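Local coordinates for uncharacterized protein lp_2219 (Lactobacillus plantarum, PDB 3HFQ) that is of unknown function but folds as a seven-bladed beta-propeller of the lactonase family, which makes a lactone-hydrolysing role possible though unproven, at residues Q2-F7 against D71-H76; Q20-T25 against T29-G34; S55-D60 against G64-Q69; I245-S248 against F253-V256; L312-L317 against S323-D328. The protein carries 1 engineered substitution. One frame throughout, in Å; residues are numbered along the deposited sequence.

Interaction 1: residues Q2-F7 against D71-H76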
# COMPACT_ATOMS: atom_id res chain seq x y z
N GLN A 2 -3.10 -18.11 -15.91
CA GLN A 2 -2.05 -17.92 -14.91
C GLN A 2 -1.75 -16.44 -14.74
O GLN A 2 -1.52 -15.73 -15.72
CB GLN A 2 -0.78 -18.66 -15.34
CG GLN A 2 -0.96 -20.14 -15.62
CD GLN A 2 0.34 -20.83 -16.02
OE1 GLN A 2 1.07 -20.34 -16.88
NE2 GLN A 2 0.62 -21.97 -15.40
N GLU A 3 -1.75 -15.97 -13.50
CA GLU A 3 -1.46 -14.57 -13.20
C GLU A 3 -0.27 -14.49 -12.25
O GLU A 3 -0.26 -15.10 -11.18
CB GLU A 3 -2.68 -13.89 -12.58
CG GLU A 3 -3.86 -13.80 -13.54
CD GLU A 3 -5.06 -13.12 -12.92
OE1 GLU A 3 -5.46 -13.52 -11.80
OE2 GLU A 3 -5.60 -12.18 -13.54
N ARG A 4 0.72 -13.71 -12.66
CA ARG A 4 1.95 -13.52 -11.90
C ARG A 4 1.77 -12.53 -10.76
O ARG A 4 1.13 -11.49 -10.92
CB ARG A 4 3.05 -13.05 -12.84
CG ARG A 4 4.43 -13.01 -12.23
CD ARG A 4 5.42 -12.52 -13.28
NE ARG A 4 6.80 -12.57 -12.81
CZ ARG A 4 7.83 -12.15 -13.53
NH1 ARG A 4 7.63 -11.65 -14.74
NH2 ARG A 4 9.06 -12.23 -13.04
N ILE A 5 2.36 -12.86 -9.61
CA ILE A 5 2.28 -12.02 -8.42
C ILE A 5 3.67 -11.85 -7.82
O ILE A 5 4.46 -12.80 -7.81
CB ILE A 5 1.41 -12.67 -7.32
CG1 ILE A 5 0.06 -13.10 -7.89
CG2 ILE A 5 1.23 -11.70 -6.17
CD1 ILE A 5 -0.75 -13.96 -6.93
N LEU A 6 3.97 -10.65 -7.32
CA LEU A 6 5.25 -10.38 -6.69
C LEU A 6 4.99 -10.15 -5.20
O LEU A 6 4.01 -9.51 -4.83
CB LEU A 6 5.92 -9.15 -7.30
CG LEU A 6 6.21 -9.20 -8.81
CD1 LEU A 6 7.01 -7.97 -9.22
CD2 LEU A 6 6.97 -10.48 -9.14
N PHE A 7 5.88 -10.66 -4.36
CA PHE A 7 5.74 -10.52 -2.91
C PHE A 7 6.88 -9.73 -2.29
O PHE A 7 8.05 -10.10 -2.44
CB PHE A 7 5.69 -11.90 -2.25
CG PHE A 7 4.51 -12.74 -2.66
CD1 PHE A 7 3.22 -12.41 -2.25
CD2 PHE A 7 4.70 -13.88 -3.43
CE1 PHE A 7 2.14 -13.21 -2.61
CE2 PHE A 7 3.62 -14.69 -3.79
CZ PHE A 7 2.34 -14.35 -3.38
N ASP A 71 12.65 -9.27 -16.63
CA ASP A 71 12.83 -9.93 -17.92
C ASP A 71 12.40 -11.38 -17.75
O ASP A 71 13.16 -12.20 -17.24
CB ASP A 71 14.30 -9.84 -18.36
CG ASP A 71 14.57 -10.57 -19.66
OD1 ASP A 71 13.62 -10.79 -20.44
OD2 ASP A 71 15.75 -10.92 -19.91
N GLY A 72 11.18 -11.68 -18.16
CA GLY A 72 10.66 -13.03 -18.00
C GLY A 72 10.51 -13.27 -16.51
O GLY A 72 10.01 -12.40 -15.78
N GLN A 73 10.95 -14.43 -16.04
CA GLN A 73 10.87 -14.77 -14.62
C GLN A 73 12.13 -14.38 -13.86
O GLN A 73 12.46 -14.97 -12.83
CB GLN A 73 10.61 -16.27 -14.46
CG GLN A 73 9.24 -16.71 -14.94
CD GLN A 73 8.13 -16.25 -14.02
OE1 GLN A 73 7.88 -16.86 -12.97
NE2 GLN A 73 7.48 -15.16 -14.39
N THR A 74 12.86 -13.38 -14.38
CA THR A 74 14.08 -12.92 -13.73
C THR A 74 14.06 -11.40 -13.58
O THR A 74 13.25 -10.71 -14.20
CB THR A 74 15.34 -13.31 -14.54
OG1 THR A 74 15.34 -12.65 -15.81
CG2 THR A 74 15.39 -14.82 -14.75
N ALA A 75 14.98 -10.89 -12.77
CA ALA A 75 15.09 -9.45 -12.52
C ALA A 75 16.55 -9.02 -12.61
O ALA A 75 17.44 -9.70 -12.11
CB ALA A 75 14.53 -9.12 -11.14
N HIS A 76 16.79 -7.88 -13.26
CA HIS A 76 18.14 -7.36 -13.41
C HIS A 76 18.22 -6.02 -12.68
O HIS A 76 17.41 -5.13 -12.93
CB HIS A 76 18.47 -7.17 -14.89
CG HIS A 76 18.28 -8.40 -15.72
ND1 HIS A 76 19.06 -9.53 -15.57
CD2 HIS A 76 17.39 -8.69 -16.70
CE1 HIS A 76 18.65 -10.45 -16.43
NE2 HIS A 76 17.64 -9.97 -17.12
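The guanidinium of Arg-4 carries the amide nitrogen of Gln-73 over the centre of one face and the carbonyl oxygen of Gly-72 at its edge, near its plane. Gln-73 NE2 stands 3.1 Å above the guanidinium plane, and the two planar groups are inclined by 49°, so the amide leans over the charge without stacking flat on it. Because Gln-73 NE2 and Arg-4 NE are both donors, their approach is packing and not a hydrogen bond. At the edge, Gly-72 O receives two weak, bent bonds, 2.7 Å from Arg-4 NH1 and 2.9 Å from Arg-4 NH2, with the oxygen sitting in the fork between them. The arginine reaches that far because its chain is extended throughout, with CG anti to the backbone nitrogen (chi1 -171°), while Gln-73 folds back at chi2 and slides past it in the opposite direction. Gly-72 and Gln-73 are the central residues of a type II' turn, from Asp-71 to Thr-74, that joins the two outer strands of one propeller blade; Arg-4 comes from an inner strand of the neighbouring blade, and the contact therefore bridges two blades at the surface. Within the turn, Thr-74 OG1 donates to Asp-71 O over 2.6 Å, and the same oxygen also takes the Thr-74 backbone N-H. Gln-20 completes the junction, accepting from Arg-4 NH2 through OE1 and donating to Gln-73 O through NE2. Replacing Arg-4 by an alanine would probably leave Gln-20 OE1 without the N-H it accepts, Gly-72 O without this charged donor and Gln-73 without the flat group beneath its amide.

Interaction 2: residues Q20-T25 against T29-G34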
# COMPACT_ATOMS: atom_id res chain seq x y z
N GLN A 20 8.18 -14.43 -6.10
CA GLN A 20 7.19 -14.37 -7.16
C GLN A 20 6.37 -15.65 -7.17
O GLN A 20 6.87 -16.72 -6.84
CB GLN A 20 7.87 -14.14 -8.52
CG GLN A 20 8.68 -15.31 -9.06
CD GLN A 20 9.48 -14.92 -10.29
OE1 GLN A 20 9.03 -14.12 -11.12
NE2 GLN A 20 10.68 -15.49 -10.43
N GLY A 21 5.10 -15.51 -7.52
CA GLY A 21 4.23 -16.67 -7.55
C GLY A 21 3.24 -16.60 -8.69
O GLY A 21 3.29 -15.71 -9.54
N THR A 22 2.32 -17.56 -8.70
CA THR A 22 1.32 -17.64 -9.73
C THR A 22 -0.05 -17.96 -9.14
O THR A 22 -0.17 -18.79 -8.24
CB THR A 22 1.67 -18.75 -10.74
OG1 THR A 22 2.96 -18.49 -11.31
CG2 THR A 22 0.62 -18.83 -11.85
N LEU A 23 -1.07 -17.27 -9.64
CA LEU A 23 -2.44 -17.52 -9.23
C LEU A 23 -3.09 -18.19 -10.44
O LEU A 23 -3.18 -17.59 -11.51
CB LEU A 23 -3.15 -16.20 -8.89
CG LEU A 23 -4.69 -16.16 -8.84
CD1 LEU A 23 -5.24 -17.37 -8.10
CD2 LEU A 23 -5.13 -14.87 -8.15
N ASP A 24 -3.50 -19.44 -10.27
CA ASP A 24 -4.14 -20.20 -11.35
C ASP A 24 -5.65 -20.03 -11.15
O ASP A 24 -6.23 -20.59 -10.23
CB ASP A 24 -3.75 -21.67 -11.25
CG ASP A 24 -4.16 -22.47 -12.48
OD1 ASP A 24 -5.33 -22.34 -12.91
OD2 ASP A 24 -3.33 -23.25 -12.99
N THR A 25 -6.28 -19.26 -12.03
CA THR A 25 -7.72 -18.96 -11.95
C THR A 25 -8.66 -20.16 -12.16
O THR A 25 -9.81 -20.13 -11.69
CB THR A 25 -8.09 -17.87 -12.99
OG1 THR A 25 -7.77 -18.33 -14.30
CG2 THR A 25 -7.34 -16.59 -12.71
N THR A 29 -5.55 -22.15 -7.41
CA THR A 29 -4.37 -22.30 -6.57
C THR A 29 -3.48 -21.07 -6.57
O THR A 29 -3.56 -20.20 -7.45
CB THR A 29 -3.53 -23.47 -7.06
OG1 THR A 29 -3.19 -23.26 -8.43
CG2 THR A 29 -4.32 -24.77 -6.93
N LEU A 30 -2.62 -21.01 -5.56
CA LEU A 30 -1.66 -19.93 -5.38
C LEU A 30 -0.33 -20.58 -5.02
O LEU A 30 -0.27 -21.40 -4.10
CB LEU A 30 -2.09 -19.01 -4.24
CG LEU A 30 -1.07 -17.94 -3.87
CD1 LEU A 30 -0.98 -16.93 -5.01
CD2 LEU A 30 -1.47 -17.25 -2.57
N THR A 31 0.73 -20.22 -5.74
CA THR A 31 2.05 -20.79 -5.47
C THR A 31 3.08 -19.69 -5.25
O THR A 31 2.87 -18.53 -5.64
CB THR A 31 2.58 -21.62 -6.65
OG1 THR A 31 2.74 -20.77 -7.79
CG2 THR A 31 1.63 -22.75 -7.00
N ASN A 32 4.18 -20.05 -4.60
CA ASN A 32 5.30 -19.13 -4.41
C ASN A 32 6.35 -19.87 -5.23
O ASN A 32 6.91 -20.86 -4.78
CB ASN A 32 5.73 -19.05 -2.95
CG ASN A 32 7.01 -18.23 -2.76
OD1 ASN A 32 7.44 -17.97 -1.64
ND2 ASN A 32 7.61 -17.83 -3.88
N ASP A 33 6.57 -19.41 -6.46
CA ASP A 33 7.51 -20.05 -7.37
C ASP A 33 8.98 -19.87 -7.00
O ASP A 33 9.84 -20.59 -7.51
CB ASP A 33 7.27 -19.57 -8.80
CG ASP A 33 5.84 -19.82 -9.26
OD1 ASP A 33 5.33 -20.93 -9.01
OD2 ASP A 33 5.24 -18.91 -9.88
N GLY A 34 9.27 -18.92 -6.13
CA GLY A 34 10.65 -18.72 -5.74
C GLY A 34 11.10 -17.28 -5.69
O GLY A 34 10.33 -16.36 -5.98
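Asp-33 OD2 takes the hydroxyl of Thr-22 at 2.7 Å on its syn lone pair, while the other carboxylate oxygen, Asp-33 OD1, is met by Thr-31 OG1 from above the carboxylate plane. One acidic group thus collects a threonine hydroxyl from each strand. Asp-33 CG lies beside its own backbone nitrogen (chi1 -56°), a setting that swings the carboxylate back over the neighbouring strand, where OD2 also comes within 3.3 Å of Gly-21 C. The two strands, 17-24 and 29-38, form an antiparallel hairpin at the outer side of a propeller blade, and Asp-33, which bears this cluster, is part of a classic beta bulge in which it and Gly-34 both face Gln-20. Gln-20 N donates to Gly-34 O at 2.9 Å, nearly along the C=O axis, whereas the bonds from the two bulge nitrogens to Gln-20 O are weak and bent. Gly-21 fits where a side chain would not, since a beta carbon would run into Thr-31 O. Towards the turn the ladder becomes regular, with Asp-24 N to Thr-29 O also 2.9 Å long, and Asp-24 CB packs 3.3 Å from Thr-29 OG1. The carboxylate of Asp-24 leads away to the connecting turn, where OD1 accepts from the backbone nitrogens of Thr-26 and Ala-27. On the opposite face Leu-23 and Leu-30 both pack against Leu-312 of the adjacent blade.

Interaction 3: residues S55-D60 against G64-Q69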
# COMPACT_ATOMS: atom_id res chain seq x y z
N SER A 55 11.67 -1.14 -5.57
CA SER A 55 11.45 -1.70 -4.25
C SER A 55 12.15 -0.97 -3.12
O SER A 55 13.21 -0.37 -3.31
CB SER A 55 11.92 -3.15 -4.23
OG SER A 55 13.31 -3.22 -4.53
N VAL A 56 11.54 -1.03 -1.95
CA VAL A 56 12.12 -0.44 -0.75
C VAL A 56 13.44 -1.18 -0.64
O VAL A 56 13.50 -2.38 -0.94
CB VAL A 56 11.24 -0.72 0.48
CG1 VAL A 56 11.98 -0.34 1.76
CG2 VAL A 56 9.94 0.06 0.36
N ASP A 57 14.49 -0.50 -0.21
CA ASP A 57 15.79 -1.13 -0.15
C ASP A 57 16.64 -0.70 1.04
O ASP A 57 16.65 0.47 1.42
CB ASP A 57 16.52 -0.85 -1.47
CG ASP A 57 17.93 -1.39 -1.51
OD1 ASP A 57 18.16 -2.51 -1.01
OD2 ASP A 57 18.80 -0.69 -2.06
N LYS A 58 17.34 -1.66 1.64
CA LYS A 58 18.21 -1.38 2.77
C LYS A 58 19.61 -1.83 2.40
O LYS A 58 19.84 -2.98 2.03
CB LYS A 58 17.75 -2.12 4.02
CG LYS A 58 18.60 -1.83 5.26
CD LYS A 58 17.98 -2.44 6.52
CE LYS A 58 18.73 -2.03 7.78
NZ LYS A 58 18.09 -2.55 9.02
N GLU A 59 20.55 -0.91 2.49
CA GLU A 59 21.93 -1.21 2.18
C GLU A 59 22.70 -0.74 3.41
O GLU A 59 23.13 0.41 3.49
CB GLU A 59 22.33 -0.44 0.91
CG GLU A 59 21.43 -0.70 -0.34
CD GLU A 59 21.84 -1.93 -1.14
OE1 GLU A 59 22.98 -2.40 -0.95
OE2 GLU A 59 21.04 -2.41 -1.98
N ASP A 60 22.82 -1.63 4.38
CA ASP A 60 23.52 -1.36 5.64
C ASP A 60 22.79 -0.29 6.45
O ASP A 60 21.60 -0.42 6.75
CB ASP A 60 24.94 -0.90 5.37
N GLY A 64 16.69 3.26 0.95
CA GLY A 64 16.14 4.00 -0.16
C GLY A 64 15.35 3.12 -1.10
O GLY A 64 14.59 2.26 -0.65
N ILE A 65 15.53 3.32 -2.40
CA ILE A 65 14.81 2.56 -3.41
C ILE A 65 15.75 1.90 -4.41
O ILE A 65 16.75 2.49 -4.83
CB ILE A 65 13.86 3.48 -4.21
CG1 ILE A 65 12.86 4.15 -3.26
CG2 ILE A 65 13.13 2.68 -5.29
CD1 ILE A 65 11.89 3.18 -2.58
N ALA A 66 15.43 0.66 -4.78
CA ALA A 66 16.22 -0.09 -5.75
C ALA A 66 15.39 -0.22 -7.02
O ALA A 66 14.18 -0.41 -6.95
CB ALA A 66 16.57 -1.47 -5.20
N ALA A 67 16.06 -0.12 -8.17
CA ALA A 67 15.40 -0.23 -9.46
C ALA A 67 15.83 -1.50 -10.17
O ALA A 67 17.02 -1.82 -10.23
CB ALA A 67 15.74 0.99 -10.33
N TRP A 68 14.86 -2.24 -10.70
CA TRP A 68 15.13 -3.48 -11.40
C TRP A 68 14.36 -3.54 -12.72
O TRP A 68 13.29 -2.95 -12.84
CB TRP A 68 14.68 -4.70 -10.58
CG TRP A 68 14.95 -4.64 -9.12
CD1 TRP A 68 14.26 -3.93 -8.18
CD2 TRP A 68 15.96 -5.36 -8.41
NE1 TRP A 68 14.79 -4.15 -6.93
CE2 TRP A 68 15.85 -5.02 -7.05
CE3 TRP A 68 16.98 -6.24 -8.80
CZ2 TRP A 68 16.68 -5.55 -6.06
CZ3 TRP A 68 17.82 -6.77 -7.83
CH2 TRP A 68 17.67 -6.41 -6.47
N GLN A 69 14.92 -4.24 -13.70
CA GLN A 69 14.23 -4.44 -14.97
C GLN A 69 13.80 -5.90 -14.95
O GLN A 69 14.63 -6.79 -14.80
CB GLN A 69 15.17 -4.22 -16.16
CG GLN A 69 14.54 -4.64 -17.50
CD GLN A 69 13.39 -3.74 -17.93
OE1 GLN A 69 13.60 -2.58 -18.27
NE2 GLN A 69 12.17 -4.27 -17.90
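From its CB, 4.1 Å from Trp-68 NE1, the side chain of Ser-55 turns its OG into the position between backbone nitrogen and carbonyl carbon (chi1 61°), and there the hydroxyl meets two groups of the 64-69 strand. Trp-68 NE1 donates to Ser-55 OG over 3.0 Å with an N-H...O angle of 164°; the bond is nearly straight, the oxygen lies at the indole edge, 10° out of the ring plane, and the bond probably helps to hold the indole in this rotation. Beside it, Ala-66 CB packs 3.8 Å from the same Ser-55 OG. That methyl also touches Asp-57 CB, so it packs against both side chains on this face of the sheet. The backbones below are joined by two hydrogen-bonded pairs, Ser-55 with Ala-66 and Asp-57 with Gly-64. On the other side, Ile-65 lays CG2 3.6 Å from Ser-55 O and brings CD1 to Val-56 CA. Strands 52-59 and 62-71 are the middle pair of a four-stranded antiparallel blade: Val-56 hydrogen-bonds through its backbone to Tyr-44 on the inner flank, while Ile-65 and Ala-67 do so to strand 74-84 on the outer flank.

Interaction 4: residues I245-S248 against F253-V256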
# COMPACT_ATOMS: atom_id res chain seq x y z
N ILE A 245 -5.70 -0.93 2.11
CA ILE A 245 -7.07 -0.62 1.74
C ILE A 245 -7.18 -0.66 0.21
O ILE A 245 -6.36 -0.08 -0.50
CB ILE A 245 -7.50 0.76 2.31
CG1 ILE A 245 -8.97 1.03 2.00
CG2 ILE A 245 -6.61 1.86 1.75
CD1 ILE A 245 -9.56 2.17 2.83
N ARG A 246 -8.18 -1.38 -0.29
CA ARG A 246 -8.38 -1.53 -1.73
C ARG A 246 -9.83 -1.31 -2.13
O ARG A 246 -10.75 -1.51 -1.34
CB ARG A 246 -7.98 -2.94 -2.17
CG ARG A 246 -6.60 -3.37 -1.72
CD ARG A 246 -5.51 -2.68 -2.52
NE ARG A 246 -4.20 -3.25 -2.21
CZ ARG A 246 -3.05 -2.83 -2.73
NH1 ARG A 246 -3.04 -1.83 -3.60
NH2 ARG A 246 -1.92 -3.43 -2.38
N LEU A 247 -10.05 -0.91 -3.38
CA LEU A 247 -11.39 -0.68 -3.88
C LEU A 247 -11.56 -1.42 -5.21
O LEU A 247 -10.67 -1.39 -6.05
CB LEU A 247 -11.61 0.82 -4.10
CG LEU A 247 -13.00 1.31 -4.51
CD1 LEU A 247 -13.97 1.14 -3.34
CD2 LEU A 247 -12.92 2.78 -4.91
N SER A 248 -12.69 -2.09 -5.38
CA SER A 248 -12.93 -2.82 -6.63
C SER A 248 -12.97 -1.83 -7.79
O SER A 248 -13.24 -0.65 -7.60
CB SER A 248 -14.25 -3.60 -6.54
OG SER A 248 -15.34 -2.75 -6.25
N PHE A 253 -17.12 -2.01 -3.89
CA PHE A 253 -16.67 -2.65 -2.66
C PHE A 253 -15.31 -2.21 -2.17
O PHE A 253 -14.35 -2.12 -2.94
CB PHE A 253 -16.71 -4.17 -2.86
CG PHE A 253 -18.09 -4.70 -3.12
CD1 PHE A 253 -19.00 -4.84 -2.08
CD2 PHE A 253 -18.49 -5.00 -4.42
CE1 PHE A 253 -20.31 -5.27 -2.33
CE2 PHE A 253 -19.80 -5.43 -4.68
CZ PHE A 253 -20.70 -5.56 -3.63
N LEU A 254 -15.23 -1.93 -0.87
CA LEU A 254 -14.00 -1.49 -0.22
C LEU A 254 -13.49 -2.59 0.70
O LEU A 254 -14.27 -3.25 1.39
CB LEU A 254 -14.26 -0.22 0.60
CG LEU A 254 -13.06 0.51 1.22
CD1 LEU A 254 -12.25 1.19 0.12
CD2 LEU A 254 -13.56 1.55 2.20
N TYR A 255 -12.17 -2.80 0.70
CA TYR A 255 -11.57 -3.83 1.53
C TYR A 255 -10.44 -3.25 2.38
O TYR A 255 -9.72 -2.36 1.93
CB TYR A 255 -11.01 -4.96 0.65
CG TYR A 255 -12.04 -5.60 -0.27
CD1 TYR A 255 -12.50 -4.94 -1.41
CD2 TYR A 255 -12.60 -6.84 0.04
CE1 TYR A 255 -13.49 -5.49 -2.22
CE2 TYR A 255 -13.60 -7.41 -0.76
CZ TYR A 255 -14.04 -6.73 -1.89
OH TYR A 255 -15.06 -7.25 -2.65
N VAL A 256 -10.31 -3.73 3.61
CA VAL A 256 -9.23 -3.26 4.49
C VAL A 256 -8.72 -4.44 5.32
O VAL A 256 -9.49 -5.32 5.70
CB VAL A 256 -9.71 -2.12 5.43
CG1 VAL A 256 -10.77 -2.62 6.39
CG2 VAL A 256 -8.53 -1.54 6.19
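Ser-248 pairs with Phe-253 through two hydrogen bonds, one from each residue. Its backbone nitrogen donates to Phe-253 O at 3.0 Å, while its hydroxyl OG, turned between backbone nitrogen and carbonyl carbon (chi1 57°), accepts the N-H of Phe-253 at the same 3.0 Å. The side chain thus supplies the acceptor that a carbonyl would give in a regular ladder, and OG is also bonded to Asp-250 OD2 in the connecting turn. Further along, Arg-246 and Tyr-255 form a reciprocal backbone pair, with Tyr-255 N to Arg-246 O the shorter at 2.8 Å; that oxygen also lies at the edge of the Tyr-255 ring.

Apolar contacts fill the face of Ile-245, Leu-247 and Leu-254. Leu-254 CD1 lies between its neighbours, 3.8 Å from Ile-245 CG1 and 3.9 Å from Leu-247 CD1. In methyl-to-backbone packing, Leu-247 CD1 comes 3.3 Å from Phe-253 O. Charged and polar ends leave this hairpin for the adjacent blade: Arg-246 reaches Phe-291 O and forms a salt bridge with Asp-290, and Tyr-255 OH meets Gly-320 O and Arg-315 NE. Putting an alanine in place of Ser-248 would probably leave the Phe-253 N-H without its acceptor and Asp-250 without its hydroxyl partner. The chemistry implies a hairpin closed by a side-chain hydroxyl, apolar on one face and tied to the next blade by polar groups on the other.

Interaction 5: residues L312-L317 against S323-D328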
# COMPACT_ATOMS: atom_id res chain seq x y z
N LEU A 312 -5.42 -17.42 -0.34
CA LEU A 312 -6.16 -17.12 -1.56
C LEU A 312 -7.66 -17.22 -1.32
O LEU A 312 -8.14 -18.20 -0.73
CB LEU A 312 -5.78 -18.11 -2.67
CG LEU A 312 -6.59 -18.00 -3.97
CD1 LEU A 312 -6.26 -16.69 -4.67
CD2 LEU A 312 -6.29 -19.17 -4.88
N TYR A 313 -8.39 -16.21 -1.78
CA TYR A 313 -9.85 -16.18 -1.65
C TYR A 313 -10.48 -16.07 -3.02
O TYR A 313 -9.88 -15.54 -3.95
CB TYR A 313 -10.36 -14.96 -0.88
CG TYR A 313 -9.82 -14.75 0.49
CD1 TYR A 313 -8.74 -13.89 0.71
CD2 TYR A 313 -10.43 -15.34 1.60
CE1 TYR A 313 -8.28 -13.63 1.99
CE2 TYR A 313 -9.98 -15.08 2.89
CZ TYR A 313 -8.91 -14.22 3.07
OH TYR A 313 -8.47 -13.93 4.34
N ALA A 314 -11.72 -16.54 -3.11
CA ALA A 314 -12.49 -16.40 -4.33
C ALA A 314 -13.32 -15.17 -3.96
O ALA A 314 -13.68 -15.00 -2.79
CB ALA A 314 -13.39 -17.61 -4.54
N ARG A 315 -13.61 -14.32 -4.93
CA ARG A 315 -14.40 -13.13 -4.67
C ARG A 315 -15.60 -13.08 -5.62
O ARG A 315 -15.43 -13.17 -6.83
CB ARG A 315 -13.55 -11.87 -4.87
CG ARG A 315 -14.36 -10.57 -4.87
CD ARG A 315 -13.47 -9.33 -5.09
NE ARG A 315 -14.27 -8.11 -5.06
CZ ARG A 315 -14.92 -7.60 -6.11
NH1 ARG A 315 -14.86 -8.20 -7.29
NH2 ARG A 315 -15.64 -6.50 -5.96
N ASP A 316 -16.80 -12.95 -5.06
CA ASP A 316 -18.01 -12.88 -5.87
C ASP A 316 -18.05 -11.50 -6.53
O ASP A 316 -17.96 -10.48 -5.84
CB ASP A 316 -19.25 -13.08 -4.99
CG ASP A 316 -20.53 -13.20 -5.81
OD1 ASP A 316 -20.95 -12.21 -6.43
OD2 ASP A 316 -21.11 -14.31 -5.82
N LEU A 317 -18.17 -11.47 -7.85
CA LEU A 317 -18.18 -10.23 -8.61
C LEU A 317 -19.37 -9.30 -8.37
O LEU A 317 -19.26 -8.09 -8.57
CB LEU A 317 -18.08 -10.54 -10.11
CG LEU A 317 -16.91 -11.40 -10.57
CD1 LEU A 317 -16.97 -11.55 -12.09
CD2 LEU A 317 -15.60 -10.76 -10.16
N SER A 323 -14.50 -15.92 0.05
CA SER A 323 -14.57 -17.27 0.60
C SER A 323 -13.20 -17.91 0.41
O SER A 323 -12.59 -17.79 -0.65
CB SER A 323 -15.67 -18.10 -0.07
OG SER A 323 -15.38 -18.34 -1.44
N LEU A 324 -12.73 -18.59 1.45
CA LEU A 324 -11.43 -19.25 1.43
C LEU A 324 -11.27 -20.31 0.35
O LEU A 324 -12.16 -21.14 0.14
CB LEU A 324 -11.15 -19.87 2.80
CG LEU A 324 -9.83 -20.61 3.00
CD1 LEU A 324 -8.67 -19.64 2.79
CD2 LEU A 324 -9.77 -21.20 4.41
N LEU A 325 -10.12 -20.30 -0.32
CA LEU A 325 -9.81 -21.29 -1.34
C LEU A 325 -8.56 -22.07 -0.94
O LEU A 325 -8.54 -23.30 -0.99
CB LEU A 325 -9.56 -20.62 -2.70
CG LEU A 325 -10.78 -20.18 -3.51
CD1 LEU A 325 -10.32 -19.50 -4.79
CD2 LEU A 325 -11.66 -21.39 -3.83
N GLN A 326 -7.53 -21.35 -0.53
CA GLN A 326 -6.28 -22.00 -0.13
C GLN A 326 -5.54 -21.15 0.89
O GLN A 326 -5.54 -19.92 0.82
CB GLN A 326 -5.40 -22.24 -1.35
CG GLN A 326 -4.09 -22.98 -1.07
CD GLN A 326 -3.24 -23.14 -2.31
OE1 GLN A 326 -3.53 -22.56 -3.36
NE2 GLN A 326 -2.18 -23.93 -2.20
N LYS A 327 -4.91 -21.82 1.85
CA LYS A 327 -4.15 -21.13 2.89
C LYS A 327 -2.80 -21.80 3.06
O LYS A 327 -2.51 -22.82 2.44
CB LYS A 327 -4.91 -21.15 4.22
CG LYS A 327 -5.09 -22.55 4.83
CD LYS A 327 -5.76 -22.47 6.20
CE LYS A 327 -5.93 -23.86 6.82
NZ LYS A 327 -6.54 -23.79 8.18
N ASP A 328 -1.98 -21.21 3.92
CA ASP A 328 -0.66 -21.73 4.23
C ASP A 328 0.31 -21.86 3.06
O ASP A 328 1.10 -22.80 3.02
CB ASP A 328 -0.79 -23.06 4.96
CG ASP A 328 -1.44 -22.91 6.33
OD1 ASP A 328 -1.16 -21.88 6.99
OD2 ASP A 328 -2.20 -23.80 6.74
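Leu-312 sends CG anti to its backbone nitrogen (chi1 174°), whereas Leu-325 holds CG beside its own (chi1 -79°), and the two settings bring the side chains together at an oblique crossing with Leu-312 CD2 4.0 Å from Leu-325 CD1. The same methyl of Leu-325, CD1, lies 3.6 Å from Ala-314 CB, so one branch packs on both Leu-312 and Ala-314. Leu-325 CB is also close to the backbone, 3.4 Å from Leu-312 O. Leu-312 O is gripped twice, by Leu-325 N at 2.9 Å and by Gln-326 N at 3.2 Å, each donor tilted somewhat from the carbonyl plane. In return Leu-312 N gives Gln-326 O an almost straight bond of 2.8 Å. Tyr-313 presents its ring edge to the Ser-323 to Leu-324 peptide, and its hydroxyl bonds to Ser-282 O in the preceding blade. Gln-326 OE1 reaches in the other direction to Leu-30 N. Beyond the bulge, Ala-314 and Ser-323 resume a regular hydrogen-bonded pair. Two consecutive residues facing one define a classic beta bulge, here set in the outer antiparallel hairpin of a beta-propeller blade.

Overall arrangement
From the N terminus, interaction 1 closes the longest loop, carrying strand 2-9 to the turn before strand 74-84. Interactions 2 and 3 nest inside it as separate hairpins in series, one in the sheet of strand 2-9, the other in the following blade; interaction 1 touches both, joining their blades. Interactions 4 and 5 come later, each closing a short hairpin of its own; no two contacts cross. Strand 334-339 returns to pair with strand 2-9, so the sheet holding interaction 2 combines both chain ends, closing the propeller ring. Interaction 2 then touches interaction 5, which in turn touches interaction 4, linking three consecutive blades, while interactions 3 and 4 lie on opposite sides of the chain's centre.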